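Local coordinates for Thiol:disulfide interchange protein DsbA (Neisseria meningitidis serogroup B, PDB 2ZNM) that probably acts as a thiol:disulfide oxidoreductase of the thioredoxin family, exchanging disulfide bonds with protein substrates in the periplasm, at residues I24-F29 against A55-E60; E60-Q65 against D149-V154. All coordinates share one frame; numbering follows the deposited sequence.

Contact 1 (I24-F29 against A55-E60); sequences IEVLEF and AYLRTE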
# COMPACT_ATOMS: atom_id res chain seq x y z
N ILE A 24 0.15 -15.81 -4.91
CA ILE A 24 -1.10 -15.07 -4.98
C ILE A 24 -0.91 -13.74 -4.28
O ILE A 24 -0.67 -13.68 -3.06
CB ILE A 24 -2.28 -15.87 -4.35
CG1 ILE A 24 -2.40 -17.26 -5.00
CG2 ILE A 24 -3.60 -15.13 -4.50
CD1 ILE A 24 -3.16 -18.27 -4.18
N GLU A 25 -0.99 -12.66 -5.06
CA GLU A 25 -0.84 -11.32 -4.52
C GLU A 25 -2.06 -10.87 -3.76
O GLU A 25 -3.20 -11.13 -4.15
CB GLU A 25 -0.55 -10.34 -5.65
CG GLU A 25 -0.28 -8.89 -5.22
CD GLU A 25 0.25 -8.06 -6.39
OE1 GLU A 25 1.47 -8.15 -6.67
OE2 GLU A 25 -0.56 -7.36 -7.05
N VAL A 26 -1.80 -10.20 -2.64
CA VAL A 26 -2.82 -9.42 -1.95
C VAL A 26 -2.30 -7.99 -1.94
O VAL A 26 -1.35 -7.65 -1.22
CB VAL A 26 -3.11 -9.96 -0.54
CG1 VAL A 26 -4.17 -9.12 0.16
CG2 VAL A 26 -3.56 -11.40 -0.62
N LEU A 27 -2.88 -7.17 -2.79
CA LEU A 27 -2.42 -5.81 -2.98
C LEU A 27 -3.33 -4.84 -2.25
O LEU A 27 -4.56 -4.87 -2.42
CB LEU A 27 -2.33 -5.49 -4.47
CG LEU A 27 -2.35 -4.06 -5.03
CD1 LEU A 27 -1.11 -3.28 -4.65
CD2 LEU A 27 -2.50 -4.14 -6.56
N GLU A 28 -2.72 -4.00 -1.42
CA GLU A 28 -3.43 -2.91 -0.73
C GLU A 28 -3.01 -1.53 -1.26
O GLU A 28 -1.84 -1.17 -1.19
CB GLU A 28 -3.19 -2.97 0.78
CG GLU A 28 -4.21 -2.18 1.58
CD GLU A 28 -3.67 -1.69 2.93
OE1 GLU A 28 -2.52 -1.20 2.99
OE2 GLU A 28 -4.42 -1.78 3.93
N PHE A 29 -3.97 -0.77 -1.78
CA PHE A 29 -3.77 0.68 -2.00
C PHE A 29 -4.11 1.45 -0.73
O PHE A 29 -5.18 1.24 -0.14
CB PHE A 29 -4.60 1.22 -3.17
CG PHE A 29 -4.20 0.65 -4.51
CD1 PHE A 29 -4.79 -0.51 -4.99
CD2 PHE A 29 -3.23 1.28 -5.28
CE1 PHE A 29 -4.41 -1.02 -6.22
CE2 PHE A 29 -2.85 0.77 -6.50
CZ PHE A 29 -3.44 -0.37 -6.98
N ALA A 55 0.46 -16.96 -0.33
CA ALA A 55 -0.05 -15.61 -0.54
C ALA A 55 0.96 -14.60 -0.04
O ALA A 55 1.67 -14.87 0.92
CB ALA A 55 -1.39 -15.44 0.17
N TYR A 56 1.04 -13.44 -0.70
CA TYR A 56 1.93 -12.34 -0.27
C TYR A 56 1.26 -10.96 -0.31
O TYR A 56 0.26 -10.76 -1.02
CB TYR A 56 3.26 -12.33 -1.06
CG TYR A 56 3.14 -11.84 -2.48
CD1 TYR A 56 3.38 -10.50 -2.81
CD2 TYR A 56 2.77 -12.72 -3.51
CE1 TYR A 56 3.26 -10.05 -4.13
CE2 TYR A 56 2.66 -12.28 -4.83
CZ TYR A 56 2.90 -10.95 -5.13
OH TYR A 56 2.77 -10.52 -6.44
N LEU A 57 1.84 -10.03 0.44
CA LEU A 57 1.32 -8.68 0.61
C LEU A 57 2.08 -7.66 -0.24
O LEU A 57 3.31 -7.65 -0.24
CB LEU A 57 1.41 -8.27 2.09
CG LEU A 57 0.20 -8.07 3.03
CD1 LEU A 57 -1.17 -8.47 2.45
CD2 LEU A 57 0.45 -8.73 4.37
N ARG A 58 1.35 -6.82 -0.96
CA ARG A 58 1.92 -5.70 -1.71
C ARG A 58 1.15 -4.42 -1.34
O ARG A 58 -0.07 -4.45 -1.19
CB ARG A 58 1.81 -5.98 -3.23
CG ARG A 58 2.24 -4.82 -4.16
CD ARG A 58 1.89 -5.16 -5.60
NE ARG A 58 2.21 -4.11 -6.57
CZ ARG A 58 1.93 -4.19 -7.88
NH1 ARG A 58 1.30 -5.25 -8.37
NH2 ARG A 58 2.26 -3.20 -8.70
N THR A 59 1.86 -3.31 -1.19
CA THR A 59 1.21 -2.03 -0.95
C THR A 59 1.61 -0.97 -1.97
O THR A 59 2.75 -0.95 -2.44
CB THR A 59 1.49 -1.49 0.48
OG1 THR A 59 2.90 -1.20 0.63
CG2 THR A 59 1.07 -2.50 1.53
N GLU A 60 0.66 -0.11 -2.33
CA GLU A 60 0.92 1.05 -3.19
C GLU A 60 0.26 2.29 -2.61
O GLU A 60 -0.91 2.26 -2.19
CB GLU A 60 0.40 0.80 -4.60
CG GLU A 60 0.90 -0.50 -5.26
CD GLU A 60 2.35 -0.44 -5.73
OE1 GLU A 60 2.94 -1.50 -5.98
OE2 GLU A 60 2.91 0.66 -5.88

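Contact 2 (E60-Q65 against D149-V154); sequences EHVVWQ and DSTPTV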
# COMPACT_ATOMS: atom_id res chain seq x y z
N GLU A 60 0.66 -0.11 -2.33
CA GLU A 60 0.92 1.05 -3.19
C GLU A 60 0.26 2.29 -2.61
O GLU A 60 -0.91 2.26 -2.19
CB GLU A 60 0.40 0.80 -4.60
CG GLU A 60 0.90 -0.50 -5.26
CD GLU A 60 2.35 -0.44 -5.73
OE1 GLU A 60 2.94 -1.50 -5.98
OE2 GLU A 60 2.91 0.66 -5.88
N HIS A 61 1.00 3.39 -2.54
CA HIS A 61 0.39 4.67 -2.17
C HIS A 61 -0.44 5.23 -3.33
O HIS A 61 0.02 5.37 -4.46
CB HIS A 61 1.41 5.69 -1.67
CG HIS A 61 0.80 6.79 -0.87
ND1 HIS A 61 1.07 6.98 0.47
CD2 HIS A 61 -0.10 7.74 -1.21
CE1 HIS A 61 0.38 8.01 0.92
NE2 HIS A 61 -0.35 8.48 -0.08
N VAL A 62 -1.68 5.55 -3.01
CA VAL A 62 -2.67 6.09 -3.92
C VAL A 62 -2.26 7.53 -4.31
O VAL A 62 -1.71 8.24 -3.49
CB VAL A 62 -4.03 6.00 -3.15
CG1 VAL A 62 -4.41 7.31 -2.48
CG2 VAL A 62 -5.10 5.40 -3.96
N VAL A 63 -2.43 7.92 -5.57
CA VAL A 63 -2.12 9.30 -5.99
C VAL A 63 -3.37 9.94 -6.59
O VAL A 63 -3.69 9.69 -7.75
CB VAL A 63 -0.97 9.38 -7.03
CG1 VAL A 63 -0.66 10.84 -7.40
CG2 VAL A 63 0.28 8.66 -6.54
N TRP A 64 -4.07 10.75 -5.79
CA TRP A 64 -5.36 11.32 -6.19
C TRP A 64 -5.24 12.72 -6.77
O TRP A 64 -6.07 13.14 -7.57
CB TRP A 64 -6.35 11.34 -5.02
CG TRP A 64 -6.90 10.00 -4.64
CD1 TRP A 64 -7.13 8.94 -5.47
CD2 TRP A 64 -7.30 9.58 -3.33
NE1 TRP A 64 -7.63 7.87 -4.76
CE2 TRP A 64 -7.75 8.24 -3.44
CE3 TRP A 64 -7.32 10.20 -2.07
CZ2 TRP A 64 -8.23 7.52 -2.35
CZ3 TRP A 64 -7.79 9.48 -0.98
CH2 TRP A 64 -8.24 8.15 -1.13
N GLN A 65 -4.21 13.45 -6.34
CA GLN A 65 -3.93 14.79 -6.84
C GLN A 65 -2.45 14.85 -7.18
O GLN A 65 -1.65 14.16 -6.55
CB GLN A 65 -4.29 15.87 -5.79
CG GLN A 65 -5.76 15.91 -5.37
CD GLN A 65 -6.73 16.08 -6.55
OE1 GLN A 65 -6.45 16.81 -7.50
NE2 GLN A 65 -7.88 15.41 -6.47
N ASP A 149 -10.28 4.90 -5.96
CA ASP A 149 -10.82 6.16 -5.47
C ASP A 149 -11.16 6.11 -3.99
O ASP A 149 -11.93 6.93 -3.48
CB ASP A 149 -12.04 6.57 -6.31
CG ASP A 149 -13.17 5.55 -6.26
OD1 ASP A 149 -12.95 4.40 -5.78
OD2 ASP A 149 -14.29 5.89 -6.71
N SER A 150 -10.56 5.16 -3.29
CA SER A 150 -10.95 4.80 -1.94
C SER A 150 -9.79 4.09 -1.25
O SER A 150 -9.11 3.27 -1.85
CB SER A 150 -12.20 3.90 -2.01
OG SER A 150 -12.62 3.45 -0.74
N THR A 151 -9.54 4.42 0.02
CA THR A 151 -8.49 3.77 0.79
C THR A 151 -9.07 3.26 2.12
O THR A 151 -9.84 3.96 2.76
CB THR A 151 -7.27 4.70 1.06
OG1 THR A 151 -7.73 5.95 1.59
CG2 THR A 151 -6.49 4.97 -0.22
N PRO A 152 -8.73 2.02 2.50
CA PRO A 152 -7.92 1.08 1.71
C PRO A 152 -8.74 0.39 0.61
O PRO A 152 -9.96 0.22 0.75
CB PRO A 152 -7.47 0.06 2.75
CG PRO A 152 -8.61 0.01 3.73
CD PRO A 152 -9.17 1.43 3.78
N THR A 153 -8.11 0.04 -0.50
CA THR A 153 -8.74 -0.91 -1.42
C THR A 153 -7.82 -2.10 -1.60
O THR A 153 -6.61 -1.95 -1.81
CB THR A 153 -9.21 -0.28 -2.77
OG1 THR A 153 -8.11 0.31 -3.46
CG2 THR A 153 -10.27 0.78 -2.53
N VAL A 154 -8.41 -3.29 -1.48
CA VAL A 154 -7.67 -4.55 -1.57
C VAL A 154 -8.02 -5.30 -2.86
O VAL A 154 -9.18 -5.55 -3.15
CB VAL A 154 -7.89 -5.45 -0.32
CG1 VAL A 154 -7.19 -6.80 -0.48
CG2 VAL A 154 -7.40 -4.75 0.95

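Contact 1 (I24-F29 against A55-E60)
Glu-25 and Arg-58 form a salt bridge across two parallel strands of the thioredoxin fold. The strands belong to a right-handed beta-alpha-beta unit whose crossover helix is 42-50. Arg-58 NH1 meets Glu-25 OE2 at 3.1 Å, from the syn side of the carboxylate but 23° out of its plane, and the two flat groups stand 74° apart. The guanidinium is gripped from a second side as well. Arg-58 NE donates to Glu-60 OE1 at 2.8 Å; the oxygen accepts with its anti lone pair and lies close to the guanidinium plane. The arginine chain is extended from CG to NE, which carries its charge between the two carboxylates. Tyr-56 OH lies 2.7 Å from Glu-25 OE1, and its ring takes Glu-25 CA over one face in a CH-pi contact. Leu-27 CD1 packs against Glu-60 CG at 3.5 Å. On the other sheet face, Val-26 lies beside Leu-57, and helix 42-50 covers Leu-57 and Thr-59. Further out, Glu-19 N binds Glu-25 OE1, Gln-20 N meets Tyr-56 OH, and Pro-17 O takes an Arg-58 NH1 bond. Leu-142 of helix 130-145 covers Phe-29 and Arg-58. Five backbone hydrogen bonds hold the register, among them Val-26 N to Tyr-56 O at 2.7 Å.

Contact 2 (E60-Q65 against D149-V154)
Trp-64 CG stands anti to its own carbonyl carbon (chi1 -73°), and this swings the indole toward Asp-149, Ser-150 and Thr-151. In Thr-151 the methyl CG2 is likewise anti to the carbonyl carbon, while OG1 sits between the backbone N and C (chi1 51°). Both branches of the threonine therefore reach the outer end of the indole. Trp-64 CH2 lies 3.5 Å from Thr-151 OG1 and 3.7 Å from Thr-151 CG2. The benzo side of the indole also rests on the backbone, with Trp-64 CZ2 3.4 Å from Ser-150 N. Ser-150 N and Thr-151 OG1 come obliquely to the ring. Val-62 meets the same threonine methyl, with Val-62 CG1 3.9 Å from Thr-151 CG2. Val-62 CG1 also lies 3.6 Å above the plane of the Trp-64 ring, over its centre. Valine, indole and threonine methyl thus pack together as three groups. No hydrogen bond joins the two segments. The indole is held instead by Trp-64 NE1, which bonds Ile-148 O just before Asp-149 and limits its rotation.

The peptide bond between Thr-151 and Pro-152 is cis. A cis-proline loop facing the redox motif is a hallmark of thioredoxin folds. Here Thr-151 touches Cys-34, one of the two cysteines of the predicted redox-active pair, and the pair's disulfide is absent in this structure. The contact thus lies beside the likely active site. Phe-33 meets the Trp-64 ring, and Thr-143 of helix 130-145 touches both Val-62 and Trp-64. The segment 60-65 leaves strand 55-61 and leads to helix 69-81, while 149-154 comes from the loop after helix 130-145 and runs into strand 153-156.

Contact 1 is buried in the sheet, and contact 2 lies nearer the surface. Their centres are about 13 Å apart. Both use strand 55-61 and share Glu-60, which takes part only in contact 1. Strand 24-30 lies between strands 55-61 and 153-156 and joins them: Phe-29 N probably bonds Thr-153 O at 2.9 Å, and Val-26 packs on Val-154. Contact 1 combines regular backbone hydrogen bonding with a buried charge network. Contact 2 has neither, and relies on van der Waals contacts between loops. The difference follows their places: one pairs strands in the body of the fold, the other brings together the loop after strand 55-61 and the loop before strand 153-156, near the predicted redox site.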